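Local coordinates for protein purine nucleoside phosphorylase (Anopheles gambiae, PDB 2P4S) that catalyses the phosphorolysis of inosine, guanosine and their 2'-deoxy forms to free purine base and pentose 1-phosphate in purine salvage, at residues V150-F155 / C165-F170. Sequence-based numbering, arbitrary orientation.
Sequences VGRLVF and CMQGRF. With PO4 (phosphate ion), chain D.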
loop_
_atom_site.group_PDB
_atom_site.type_symbol
_atom_site.label_atom_id
_atom_site.label_comp_id
_atom_site.label_asym_id
_atom_site.label_seq_id
_atom_site.Cartn_x
_atom_site.Cartn_y
_atom_site.Cartn_z
ATOM N N VAL A 150 -24.890 -14.729 1.059
ATOM C CA VAL A 150 -26.217 -14.728 1.722
ATOM C C VAL A 150 -26.275 -13.864 2.989
ATOM O O VAL A 150 -27.245 -13.120 3.169
ATOM C CB VAL A 150 -26.781 -16.152 2.009
ATOM C CG1 VAL A 150 -28.127 -16.065 2.735
ATOM C CG2 VAL A 150 -26.969 -16.915 0.681
ATOM N N GLY A 151 -25.261 -13.945 3.847
ATOM C CA GLY A 151 -25.230 -13.127 5.053
ATOM C C GLY A 151 -25.883 -13.762 6.271
ATOM O O GLY A 151 -26.732 -13.126 6.922
ATOM N N ARG A 152 -25.520 -15.011 6.584
ATOM C CA ARG A 152 -26.016 -15.713 7.800
ATOM C C ARG A 152 -24.883 -16.440 8.522
ATOM O O ARG A 152 -24.016 -17.006 7.869
ATOM C CB ARG A 152 -27.049 -16.779 7.449
ATOM C CG ARG A 152 -28.306 -16.254 6.878
ATOM C CD ARG A 152 -29.189 -17.410 6.432
ATOM N NE ARG A 152 -30.350 -16.884 5.720
ATOM C CZ ARG A 152 -30.959 -17.504 4.711
ATOM N NH1 ARG A 152 -30.531 -18.692 4.280
ATOM N NH2 ARG A 152 -31.995 -16.922 4.117
ATOM N N LEU A 153 -24.901 -16.403 9.857
ATOM C CA LEU A 153 -24.071 -17.225 10.691
ATOM C C LEU A 153 -24.839 -18.533 11.023
ATOM O O LEU A 153 -25.955 -18.493 11.573
ATOM C CB LEU A 153 -23.696 -16.434 11.939
ATOM C CG LEU A 153 -22.559 -16.951 12.805
ATOM C CD1 LEU A 153 -21.303 -17.241 11.930
ATOM C CD2 LEU A 153 -22.251 -15.941 13.869
ATOM N N VAL A 154 -24.288 -19.673 10.606
ATOM C CA VAL A 154 -24.983 -20.946 10.713
ATOM C C VAL A 154 -24.201 -21.858 11.673
ATOM O O VAL A 154 -23.015 -22.158 11.445
ATOM C CB VAL A 154 -25.200 -21.627 9.341
ATOM C CG1 VAL A 154 -26.186 -22.733 9.439
ATOM C CG2 VAL A 154 -25.753 -20.660 8.349
ATOM N N PHE A 155 -24.839 -22.255 12.778
ATOM C CA PHE A 155 -24.218 -23.196 13.719
ATOM C C PHE A 155 -24.888 -24.497 13.385
ATOM O O PHE A 155 -26.089 -24.557 13.382
ATOM C CB PHE A 155 -24.517 -22.815 15.168
ATOM C CG PHE A 155 -23.796 -21.589 15.652
ATOM C CD1 PHE A 155 -22.693 -21.710 16.502
ATOM C CD2 PHE A 155 -24.251 -20.302 15.321
ATOM C CE1 PHE A 155 -21.995 -20.563 16.980
ATOM C CE2 PHE A 155 -23.590 -19.174 15.789
ATOM C CZ PHE A 155 -22.452 -19.302 16.655
ATOM N N CYS A 165 -20.426 -21.487 10.760
ATOM C CA CYS A 165 -20.207 -21.220 9.381
ATOM C C CYS A 165 -20.689 -19.811 8.940
ATOM O O CYS A 165 -21.880 -19.455 9.091
ATOM C CB CYS A 165 -20.871 -22.359 8.635
ATOM S SG CYS A 165 -20.570 -22.266 6.944
ATOM N N MET A 166 -19.745 -18.973 8.490
ATOM C CA MET A 166 -20.069 -17.706 7.840
ATOM C C MET A 166 -20.497 -17.932 6.420
ATOM O O MET A 166 -19.672 -18.151 5.529
ATOM C CB MET A 166 -18.913 -16.731 7.866
ATOM C CG MET A 166 -18.820 -15.946 9.146
ATOM S SD MET A 166 -17.373 -14.866 9.102
ATOM C CE MET A 166 -17.898 -13.476 8.074
ATOM N N GLN A 167 -21.799 -17.909 6.207
ATOM C CA GLN A 167 -22.330 -18.031 4.871
ATOM C C GLN A 167 -22.361 -16.654 4.223
ATOM O O GLN A 167 -23.358 -15.897 4.342
ATOM C CB GLN A 167 -23.718 -18.640 4.904
ATOM C CG GLN A 167 -24.203 -19.026 3.521
ATOM C CD GLN A 167 -25.624 -19.568 3.551
ATOM O OE1 GLN A 167 -26.360 -19.333 4.508
ATOM N NE2 GLN A 167 -26.012 -20.281 2.501
ATOM N N GLY A 168 -21.276 -16.340 3.505
ATOM C CA GLY A 168 -21.028 -14.979 3.032
ATOM C C GLY A 168 -20.051 -14.265 3.929
ATOM O O GLY A 168 -20.040 -14.487 5.142
ATOM N N ARG A 169 -19.238 -13.381 3.354
ATOM C CA ARG A 169 -18.271 -12.618 4.146
ATOM C C ARG A 169 -18.290 -11.118 3.786
ATOM O O ARG A 169 -19.159 -10.667 3.024
ATOM C CB ARG A 169 -16.846 -13.213 4.015
ATOM C CG ARG A 169 -16.241 -13.115 2.603
ATOM C CD ARG A 169 -14.740 -12.764 2.573
ATOM N NE ARG A 169 -13.858 -13.781 3.153
ATOM C CZ ARG A 169 -13.645 -14.983 2.621
ATOM N NH1 ARG A 169 -14.222 -15.326 1.464
ATOM N NH2 ARG A 169 -12.831 -15.838 3.242
ATOM N N PHE A 170 -17.330 -10.378 4.371
ATOM C CA PHE A 170 -17.155 -8.913 4.278
ATOM C C PHE A 170 -15.822 -8.601 3.610
ATOM O O PHE A 170 -14.794 -9.215 3.947
ATOM C CB PHE A 170 -17.154 -8.262 5.694
ATOM C CG PHE A 170 -18.254 -8.780 6.576
ATOM C CD1 PHE A 170 -19.585 -8.802 6.110
ATOM C CD2 PHE A 170 -17.975 -9.323 7.831
ATOM C CE1 PHE A 170 -20.606 -9.315 6.915
ATOM C CE2 PHE A 170 -19.030 -9.834 8.634
ATOM C CZ PHE A 170 -20.319 -9.829 8.177
HETATM P P PO4 D . -14.271 -14.002 -1.970
HETATM O O1 PO4 D . -14.415 -15.446 -2.328
HETATM O O2 PO4 D . -15.146 -13.729 -0.745
HETATM O O3 PO4 D . -12.885 -13.612 -1.614
HETATM O O4 PO4 D . -14.706 -13.193 -3.155
#
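Gln167 O is gripped by two backbone donors in a row: Gly151 N at 2.8 Å, nearly in line with the carbonyl, and Arg152 N at 3.2 Å, tilted from the carbonyl plane. Two residues facing one make this a G1 beta bulge, with Gly151 at positive phi in its first position. Beyond it the pairing is regular antiparallel: Gln167 N reaches Arg152 O at 2.9 Å, and Val154 and Cys165 exchange bonds both ways. Between these hydrogen-bonded pairs, Leu153 CD1 meets Met166 CG at 3.9 Å on the face turned to helix 178-191.

On the other face, shared with Arg152, Val154 and Cys165, Gln167 makes the widest contact. Its CG stands anti to the backbone N (chi1 -169°) and the chain runs on extended. This lays the amide across Val150, whose CB is 3.9 Å from Gln167 CD. The same side chain runs alongside Arg152, whose CD is 3.9 Å from Gln167 OE1. The Arg152 guanidinium, turned 62° from that amide, has Val150 CG1 over one face and a salt bridge from NE to Asp134.

After Gln167 the chain leaves the pairing, and Arg169 bends so that NH1 donates to phosphate O2 at 2.9 Å, while NE is salt-bridged to Glu309. Ser118, Ala201 and Ser305 also bind this ion. The contact is thus a bulged beta hairpin of the PNP/MTAP phosphorylase fold, whose outgoing strand leads directly into the phosphate site.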